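Local coordinates for pesticidal crystal protein Cry4Aa (Bacillus thuringiensis, PDB 2C9K) that kills mosquito larvae by binding midgut epithelial cells and lysing them, probably through pores formed by its helical N-terminal domain, at residues F38-T52 with I67-N79. Numbering follows the deposited sequence.
Sequences FPAQDQSNTWSDFIT and ISNANKILNRSFN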
loop_
_atom_site.group_PDB
_atom_site.type_symbol
_atom_site.label_atom_id
_atom_site.label_comp_id
_atom_site.label_asym_id
_atom_site.label_seq_id
_atom_site.Cartn_x
_atom_site.Cartn_y
_atom_site.Cartn_z
ATOM N N PHE A 38 -6.965 5.476 -20.666
ATOM C CA PHE A 38 -7.754 5.912 -21.811
ATOM C C PHE A 38 -7.683 4.921 -22.970
ATOM O O PHE A 38 -7.107 5.223 -24.014
ATOM C CB PHE A 38 -7.276 7.276 -22.303
ATOM C CG PHE A 38 -7.114 8.296 -21.216
ATOM C CD1 PHE A 38 -5.890 8.466 -20.582
ATOM C CD2 PHE A 38 -8.186 9.103 -20.836
ATOM C CE1 PHE A 38 -5.728 9.422 -19.590
ATOM C CE2 PHE A 38 -8.038 10.070 -19.841
ATOM C CZ PHE A 38 -6.809 10.232 -19.217
ATOM N N PRO A 39 -8.262 3.723 -22.800
ATOM C CA PRO A 39 -8.264 2.687 -23.842
ATOM C C PRO A 39 -9.144 3.024 -25.060
ATOM O O PRO A 39 -8.945 2.492 -26.154
ATOM C CB PRO A 39 -8.741 1.444 -23.087
ATOM C CG PRO A 39 -9.637 2.015 -22.038
ATOM C CD PRO A 39 -8.854 3.208 -21.552
ATOM N N ALA A 40 -10.113 3.912 -24.858
ATOM C CA ALA A 40 -11.006 4.344 -25.928
ATOM C C ALA A 40 -10.886 5.863 -26.054
ATOM O O ALA A 40 -11.879 6.565 -26.257
ATOM C CB ALA A 40 -12.441 3.954 -25.609
ATOM N N GLN A 41 -9.660 6.357 -25.908
ATOM C CA GLN A 41 -9.358 7.782 -26.008
ATOM C C GLN A 41 -10.210 8.661 -25.098
ATOM O O GLN A 41 -10.517 8.278 -23.968
ATOM C CB GLN A 41 -9.490 8.239 -27.462
ATOM C CG GLN A 41 -8.506 7.551 -28.388
ATOM C CD GLN A 41 -8.720 6.053 -28.433
ATOM O OE1 GLN A 41 -9.743 5.577 -28.925
ATOM N NE2 GLN A 41 -7.760 5.299 -27.906
ATOM N N ASP A 42 -10.581 9.843 -25.584
ATOM C CA ASP A 42 -11.381 10.766 -24.790
ATOM C C ASP A 42 -12.853 10.380 -24.739
ATOM O O ASP A 42 -13.719 11.229 -24.532
ATOM C CB ASP A 42 -11.242 12.193 -25.326
ATOM C CG ASP A 42 -11.782 12.346 -26.731
ATOM O OD1 ASP A 42 -11.955 13.504 -27.172
ATOM O OD2 ASP A 42 -12.027 11.315 -27.396
ATOM N N GLN A 43 -13.130 9.097 -24.933
ATOM C CA GLN A 43 -14.498 8.594 -24.885
ATOM C C GLN A 43 -14.520 7.248 -24.163
ATOM O O GLN A 43 -15.291 6.345 -24.498
ATOM C CB GLN A 43 -15.075 8.454 -26.301
ATOM C CG GLN A 43 -14.373 7.431 -27.179
ATOM C CD GLN A 43 -14.976 7.344 -28.572
ATOM O OE1 GLN A 43 -14.573 6.505 -29.384
ATOM N NE2 GLN A 43 -15.946 8.213 -28.856
ATOM N N SER A 44 -13.655 7.133 -23.160
ATOM C CA SER A 44 -13.546 5.920 -22.362
ATOM C C SER A 44 -14.563 5.952 -21.222
ATOM O O SER A 44 -15.273 6.939 -21.033
ATOM C CB SER A 44 -12.134 5.807 -21.776
ATOM O OG SER A 44 -11.132 5.987 -22.763
ATOM N N ASN A 45 -14.622 4.864 -20.462
ATOM C CA ASN A 45 -15.531 4.771 -19.324
ATOM C C ASN A 45 -14.763 4.408 -18.060
ATOM O O ASN A 45 -15.330 3.870 -17.110
ATOM C CB ASN A 45 -16.607 3.725 -19.590
ATOM C CG ASN A 45 -17.420 4.037 -20.823
ATOM O OD1 ASN A 45 -18.002 5.117 -20.943
ATOM N ND2 ASN A 45 -17.464 3.092 -21.752
ATOM N N THR A 46 -13.469 4.716 -18.061
ATOM C CA THR A 46 -12.606 4.424 -16.929
ATOM C C THR A 46 -13.105 5.093 -15.647
ATOM O O THR A 46 -13.264 4.428 -14.619
ATOM C CB THR A 46 -11.149 4.870 -17.220
ATOM O OG1 THR A 46 -10.668 4.195 -18.389
ATOM C CG2 THR A 46 -10.234 4.520 -16.054
ATOM N N TRP A 47 -13.364 6.398 -15.712
ATOM C CA TRP A 47 -13.848 7.148 -14.555
ATOM C C TRP A 47 -15.234 6.678 -14.107
ATOM O O TRP A 47 -15.545 6.682 -12.917
ATOM C CB TRP A 47 -13.875 8.642 -14.881
ATOM C CG TRP A 47 -12.623 9.093 -15.550
ATOM C CD1 TRP A 47 -12.532 9.818 -16.694
ATOM C CD2 TRP A 47 -11.280 8.783 -15.162
ATOM N NE1 TRP A 47 -11.216 9.976 -17.054
ATOM C CE2 TRP A 47 -10.425 9.351 -16.129
ATOM C CE3 TRP A 47 -10.714 8.079 -14.089
ATOM C CZ2 TRP A 47 -9.032 9.239 -16.061
ATOM C CZ3 TRP A 47 -9.323 7.965 -14.019
ATOM C CH2 TRP A 47 -8.501 8.544 -15.003
ATOM N N SER A 48 -16.072 6.277 -15.058
ATOM C CA SER A 48 -17.398 5.781 -14.712
ATOM C C SER A 48 -17.198 4.508 -13.910
ATOM O O SER A 48 -17.758 4.357 -12.827
ATOM C CB SER A 48 -18.210 5.467 -15.964
ATOM O OG SER A 48 -18.515 6.649 -16.671
ATOM N N ASP A 49 -16.391 3.595 -14.444
ATOM C CA ASP A 49 -16.116 2.345 -13.757
ATOM C C ASP A 49 -15.563 2.615 -12.365
ATOM O O ASP A 49 -15.964 1.970 -11.395
ATOM C CB ASP A 49 -15.124 1.504 -14.549
ATOM C CG ASP A 49 -15.672 1.079 -15.888
ATOM O OD1 ASP A 49 -16.904 0.892 -15.992
ATOM O OD2 ASP A 49 -14.875 0.915 -16.836
ATOM N N PHE A 50 -14.644 3.571 -12.262
ATOM C CA PHE A 50 -14.068 3.900 -10.966
ATOM C C PHE A 50 -15.153 4.406 -10.020
ATOM O O PHE A 50 -15.225 3.988 -8.870
ATOM C CB PHE A 50 -12.965 4.963 -11.103
ATOM C CG PHE A 50 -11.662 4.440 -11.665
ATOM C CD1 PHE A 50 -10.515 5.226 -11.618
ATOM C CD2 PHE A 50 -11.588 3.180 -12.261
ATOM C CE1 PHE A 50 -9.314 4.773 -12.154
ATOM C CE2 PHE A 50 -10.392 2.712 -12.805
ATOM C CZ PHE A 50 -9.251 3.511 -12.752
ATOM N N ILE A 51 -16.006 5.297 -10.515
ATOM C CA ILE A 51 -17.076 5.861 -9.696
ATOM C C ILE A 51 -18.185 4.852 -9.400
ATOM O O ILE A 51 -18.644 4.732 -8.264
ATOM C CB ILE A 51 -17.697 7.111 -10.361
ATOM C CG1 ILE A 51 -16.616 8.154 -10.619
ATOM C CG2 ILE A 51 -18.758 7.709 -9.455
ATOM C CD1 ILE A 51 -17.149 9.416 -11.228
ATOM N N THR A 52 -18.615 4.127 -10.419
ATOM C CA THR A 52 -19.663 3.145 -10.229
ATOM C C THR A 52 -19.239 2.090 -9.218
ATOM O O THR A 52 -20.007 1.731 -8.328
ATOM C CB THR A 52 -20.016 2.470 -11.553
ATOM O OG1 THR A 52 -20.481 3.464 -12.472
ATOM C CG2 THR A 52 -21.095 1.423 -11.354
ATOM N N ILE A 67 -22.119 11.265 -12.517
ATOM C CA ILE A 67 -21.087 10.302 -12.851
ATOM C C ILE A 67 -20.576 10.504 -14.271
ATOM O O ILE A 67 -19.371 10.571 -14.501
ATOM C CB ILE A 67 -21.622 8.871 -12.690
ATOM C CG1 ILE A 67 -22.067 8.666 -11.242
ATOM C CG2 ILE A 67 -20.554 7.860 -13.070
ATOM C CD1 ILE A 67 -22.636 7.301 -10.960
ATOM N N SER A 68 -21.495 10.604 -15.221
ATOM C CA SER A 68 -21.118 10.803 -16.618
ATOM C C SER A 68 -20.492 12.179 -16.823
ATOM O O SER A 68 -19.682 12.372 -17.728
ATOM C CB SER A 68 -22.334 10.655 -17.535
ATOM O OG SER A 68 -23.337 11.600 -17.205
ATOM N N ASN A 69 -20.868 13.141 -15.989
ATOM C CA ASN A 69 -20.292 14.466 -16.123
ATOM C C ASN A 69 -18.837 14.379 -15.719
ATOM O O ASN A 69 -17.963 14.925 -16.392
ATOM C CB ASN A 69 -21.002 15.480 -15.231
ATOM C CG ASN A 69 -20.333 16.837 -15.269
ATOM O OD1 ASN A 69 -19.640 17.231 -14.328
ATOM N ND2 ASN A 69 -20.515 17.553 -16.371
ATOM N N ALA A 70 -18.587 13.687 -14.615
ATOM C CA ALA A 70 -17.231 13.512 -14.114
ATOM C C ALA A 70 -16.399 12.793 -15.165
ATOM O O ALA A 70 -15.254 13.154 -15.419
ATOM C CB ALA A 70 -17.248 12.704 -12.811
ATOM N N ASN A 71 -16.992 11.781 -15.785
ATOM C CA ASN A 71 -16.302 10.994 -16.802
ATOM C C ASN A 71 -15.988 11.820 -18.052
ATOM O O ASN A 71 -14.983 11.607 -18.730
ATOM C CB ASN A 71 -17.158 9.784 -17.175
ATOM C CG ASN A 71 -16.408 8.795 -18.015
ATOM O OD1 ASN A 71 -15.356 8.310 -17.610
ATOM N ND2 ASN A 71 -16.938 8.484 -19.195
ATOM N N LYS A 72 -16.868 12.771 -18.333
ATOM C CA LYS A 72 -16.760 13.660 -19.478
ATOM C C LYS A 72 -15.657 14.689 -19.253
ATOM O O LYS A 72 -14.934 15.054 -20.176
ATOM C CB LYS A 72 -18.105 14.364 -19.657
ATOM C CG LYS A 72 -18.280 15.209 -20.902
ATOM C CD LYS A 72 -19.658 15.879 -20.868
ATOM C CE LYS A 72 -20.786 14.850 -20.646
ATOM N NZ LYS A 72 -22.147 15.453 -20.500
ATOM N N ILE A 73 -15.538 15.146 -18.011
ATOM C CA ILE A 73 -14.555 16.155 -17.626
ATOM C C ILE A 73 -13.117 15.653 -17.544
ATOM O O ILE A 73 -12.201 16.305 -18.038
ATOM C CB ILE A 73 -14.912 16.777 -16.252
ATOM C CG1 ILE A 73 -16.283 17.459 -16.324
ATOM C CG2 ILE A 73 -13.840 17.777 -15.835
ATOM C CD1 ILE A 73 -16.714 18.116 -15.019
ATOM N N LEU A 74 -12.918 14.508 -16.902
ATOM C CA LEU A 74 -11.583 13.944 -16.747
ATOM C C LEU A 74 -11.071 13.261 -18.008
ATOM O O LEU A 74 -9.892 12.926 -18.103
ATOM C CB LEU A 74 -11.568 12.966 -15.568
ATOM C CG LEU A 74 -11.107 13.485 -14.199
ATOM C CD1 LEU A 74 -11.146 14.998 -14.133
ATOM C CD2 LEU A 74 -11.986 12.887 -13.127
ATOM N N ASN A 75 -11.957 13.057 -18.976
ATOM C CA ASN A 75 -11.571 12.430 -20.236
ATOM C C ASN A 75 -10.995 13.472 -21.195
ATOM O O ASN A 75 -10.772 13.196 -22.373
ATOM C CB ASN A 75 -12.767 11.716 -20.869
ATOM C CG ASN A 75 -12.765 10.217 -20.592
ATOM O OD1 ASN A 75 -12.169 9.758 -19.616
ATOM N ND2 ASN A 75 -13.440 9.447 -21.448
ATOM N N ARG A 76 -10.752 14.673 -20.674
ATOM C CA ARG A 76 -10.178 15.749 -21.465
ATOM C C ARG A 76 -8.671 15.642 -21.362
ATOM O O ARG A 76 -7.947 16.012 -22.284
ATOM C CB ARG A 76 -10.600 17.110 -20.926
ATOM C CG ARG A 76 -12.067 17.435 -21.082
ATOM C CD ARG A 76 -12.368 18.713 -20.337
ATOM N NE ARG A 76 -13.782 19.057 -20.351
ATOM C CZ ARG A 76 -14.328 19.932 -19.515
ATOM N NH1 ARG A 76 -13.568 20.538 -18.608
ATOM N NH2 ARG A 76 -15.625 20.206 -19.586
ATOM N N SER A 77 -8.203 15.142 -20.224
ATOM C CA SER A 77 -6.777 14.992 -19.994
ATOM C C SER A 77 -6.144 14.156 -21.097
ATOM O O SER A 77 -4.954 14.285 -21.373
ATOM C CB SER A 77 -6.519 14.330 -18.634
ATOM O OG SER A 77 -6.930 15.156 -17.557
ATOM N N PHE A 78 -6.934 13.304 -21.739
ATOM C CA PHE A 78 -6.381 12.465 -22.793
ATOM C C PHE A 78 -5.677 13.279 -23.871
ATOM O O PHE A 78 -4.503 13.056 -24.164
ATOM C CB PHE A 78 -7.460 11.606 -23.447
ATOM C CG PHE A 78 -6.947 10.789 -24.595
ATOM C CD1 PHE A 78 -5.973 9.813 -24.387
ATOM C CD2 PHE A 78 -7.387 11.029 -25.892
ATOM C CE1 PHE A 78 -5.441 9.089 -25.458
ATOM C CE2 PHE A 78 -6.862 10.309 -26.972
ATOM C CZ PHE A 78 -5.888 9.341 -26.753
ATOM N N ASN A 79 -6.398 14.219 -24.468
ATOM C CA ASN A 79 -5.821 15.048 -25.513
ATOM C C ASN A 79 -4.720 15.959 -24.984
ATOM O O ASN A 79 -3.695 16.145 -25.642
ATOM C CB ASN A 79 -6.918 15.872 -26.195
ATOM C CG ASN A 79 -7.622 15.100 -27.301
ATOM O OD1 ASN A 79 -8.705 15.479 -27.744
ATOM N ND2 ASN A 79 -7.000 14.019 -27.761
#
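Two asparagine amides, Asn-71 in the last turn of helix 64-74 and Asn-75 just beyond its C-terminal end, converge on the carbonyl of Ser-44, just ahead of helix 46-58. Asn-71 ND2 donates to Ser-44 O over 2.9 Å in a nearly straight bond (165° at the hydrogen), lying in the carbonyl plane. Asn-75 ND2 adds a weak bond to the same oxygen. A first torsion that sets CG opposite the backbone N (chi1 -169°) swings the Asn-71 amide across to 38-52, where OD1 sits against Trp-47 CB and takes a weak bond from Ser-48 N. Asn-75 OD1 lies 2.7 Å from Trp-47 NE1, the amide turned steeply from the indole plane.

Aromatic contacts continue the interface. Leu-74 CB sits 3.6 Å from the centroid of the five-membered ring of Trp-47, over its face. Further along, Gln-41 CA lies over the centre of the Phe-78 ring face, a CH-pi contact, while Phe-78 CB lies over the face of Phe-38, 4.0 Å from its centroid; these two rings meet obliquely.

At the other end the contact is aliphatic: Ile-51 CD1 meets Ala-70 CB at 3.7 Å, and Ile-51 CG2 packs against Ile-67.

The short axes of 46-52 and 67-74 approach to 8.4 Å at 140°, a roughly antiparallel helix pair. Trp-47 also touches helix 140-164 and Leu-74 helix 103-123, placing the pair within the alpha-helical bundle characteristic of the delta-endotoxin N-terminal domain.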